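Local coordinates for mitochondrial dynamics protein MID49 (Mus musculus, PDB 4WOY) that acts as a receptor on the mitochondrial outer membrane that recruits the dynamin-related protein DNM1L and regulates its GTPase activity, as mitochondrial fission requires, at residues 155-158 with 163-166. The protein carries 1 engineered substitution. Sequence-based numbering, arbitrary orientation.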
loop_
_atom_site.group_PDB
_atom_site.type_symbol
_atom_site.label_atom_id
_atom_site.label_comp_id
_atom_site.label_asym_id
_atom_site.label_seq_id
_atom_site.Cartn_x
_atom_site.Cartn_y
_atom_site.Cartn_z
ATOM N N TRP A 155 2.794 -14.075 -13.876
ATOM C CA TRP A 155 2.459 -15.250 -13.080
ATOM C C TRP A 155 2.210 -14.902 -11.606
ATOM O O TRP A 155 2.793 -13.957 -11.071
ATOM C CB TRP A 155 3.569 -16.306 -13.185
ATOM C CG TRP A 155 4.799 -15.977 -12.395
ATOM C CD1 TRP A 155 5.109 -16.418 -11.141
ATOM C CD2 TRP A 155 5.894 -15.149 -12.809
ATOM N NE1 TRP A 155 6.324 -15.907 -10.745
ATOM C CE2 TRP A 155 6.827 -15.126 -11.753
ATOM C CE3 TRP A 155 6.174 -14.420 -13.967
ATOM C CZ2 TRP A 155 8.018 -14.400 -11.823
ATOM C CZ3 TRP A 155 7.354 -13.707 -14.030
ATOM C CH2 TRP A 155 8.263 -13.704 -12.970
ATOM N N PRO A 156 1.317 -15.662 -10.956
ATOM C CA PRO A 156 1.009 -15.499 -9.530
ATOM C C PRO A 156 2.144 -15.946 -8.607
ATOM O O PRO A 156 2.755 -16.989 -8.816
ATOM C CB PRO A 156 -0.236 -16.384 -9.328
ATOM C CG PRO A 156 -0.794 -16.582 -10.708
ATOM C CD PRO A 156 0.402 -16.611 -11.611
ATOM N N ASP A 157 2.427 -15.128 -7.604
ATOM C CA ASP A 157 3.485 -15.369 -6.628
ATOM C C ASP A 157 3.019 -16.375 -5.552
ATOM O O ASP A 157 1.823 -16.576 -5.359
ATOM C CB ASP A 157 3.927 -14.040 -6.027
ATOM C CG ASP A 157 5.055 -14.184 -5.050
ATOM O OD1 ASP A 157 5.621 -15.283 -4.948
ATOM O OD2 ASP A 157 5.421 -13.171 -4.423
ATOM N N VAL A 158 3.967 -17.037 -4.893
ATOM C CA VAL A 158 3.677 -17.954 -3.781
ATOM C C VAL A 158 3.556 -17.397 -2.324
ATOM O O VAL A 158 4.288 -17.838 -1.428
ATOM C CB VAL A 158 4.741 -19.039 -3.775
ATOM C CG1 VAL A 158 4.624 -19.872 -5.042
ATOM C CG2 VAL A 158 6.127 -18.406 -3.703
ATOM N N LEU A 163 0.784 -10.586 -8.295
ATOM C CA LEU A 163 0.998 -10.959 -9.682
ATOM C C LEU A 163 2.375 -10.463 -10.086
ATOM O O LEU A 163 2.624 -9.262 -10.077
ATOM C CB LEU A 163 -0.076 -10.328 -10.559
ATOM C CG LEU A 163 -1.410 -11.072 -10.543
ATOM C CD1 LEU A 163 -2.456 -10.314 -11.367
ATOM C CD2 LEU A 163 -1.251 -12.504 -10.998
ATOM N N LEU A 164 3.274 -11.358 -10.471
ATOM C CA LEU A 164 4.618 -10.893 -10.786
ATOM C C LEU A 164 4.750 -10.711 -12.291
ATOM O O LEU A 164 4.356 -11.562 -13.089
ATOM C CB LEU A 164 5.694 -11.863 -10.256
ATOM C CG LEU A 164 5.930 -11.954 -8.731
ATOM C CD1 LEU A 164 7.097 -12.887 -8.398
ATOM C CD2 LEU A 164 6.150 -10.592 -8.075
ATOM N N LEU A 165 5.300 -9.564 -12.667
ATOM C CA LEU A 165 5.429 -9.229 -14.061
ATOM C C LEU A 165 6.873 -9.134 -14.587
ATOM O O LEU A 165 7.651 -8.259 -14.185
ATOM C CB LEU A 165 4.700 -7.917 -14.307
ATOM C CG LEU A 165 4.780 -7.685 -15.801
ATOM C CD1 LEU A 165 4.086 -8.832 -16.444
ATOM C CD2 LEU A 165 4.160 -6.409 -16.284
ATOM N N LYS A 166 7.190 -10.073 -15.482
ATOM C CA LYS A 166 8.460 -10.215 -16.197
ATOM C C LYS A 166 8.227 -10.074 -17.712
ATOM O O LYS A 166 7.459 -10.817 -18.303
ATOM C CB LYS A 166 9.118 -11.564 -15.861
ATOM C CG LYS A 166 10.603 -11.694 -16.159
ATOM C CD LYS A 166 11.522 -10.863 -15.293
ATOM C CE LYS A 166 12.970 -11.176 -15.689
ATOM N NZ LYS A 166 14.016 -10.252 -15.153
#
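Trp155 lays one face of its indole over Leu164 of the neighbouring strand in a beta hairpin, formed by strands 153-156 and 162-166 within the nucleotidyltransferase-like part of the domain predicted to face the cytoplasm. The contact is a CH-pi one: Leu164 CB stands 3.9 Å from the centroid of the six-membered ring, 19° off the ring normal, while CD1 of the same leucine reaches the NE1 and CZ2 side of the ring. With chi1 at 75°, Trp155 CG sits between its own backbone N and carbonyl carbon, a setting that carries the indole across to the partner strand. The far rim of the ring then meets Lys166, whose CB lies in the ring plane, 3.3 Å from Trp155 CZ3. Beyond that point the lysine chain leads away, and its amino group forms a salt bridge with Glu173 on strand 173-182.

Beneath the indole, Trp155 and Leu164 form an antiparallel hydrogen-bonded pair. Trp155 N donates to Leu164 O at 3.1 Å and Leu164 N to Trp155 O at 2.7 Å, both nearly straight.

The next pair, Pro156 and Leu163, is non-hydrogen-bonded, and its side chains occupy the other face of the sheet, where Leu163 CD2 meets the proline ring at Pro156 CG, 4.1 Å away. There both touch Trp143 of helix 143-150, and Leu163, buried, also packs on Leu35 of helix 18-42. Strand 162-166 is also paired antiparallel with strand 173-182, which places the hairpin at that side of the sheet, with the helices against the Pro156 and Leu163 face and the indole on the other. Where strand 153-156 gives way to the connecting loop, Asp157 extends the cover on Leu164, its CB lying 4.0 Å from Leu164 CG.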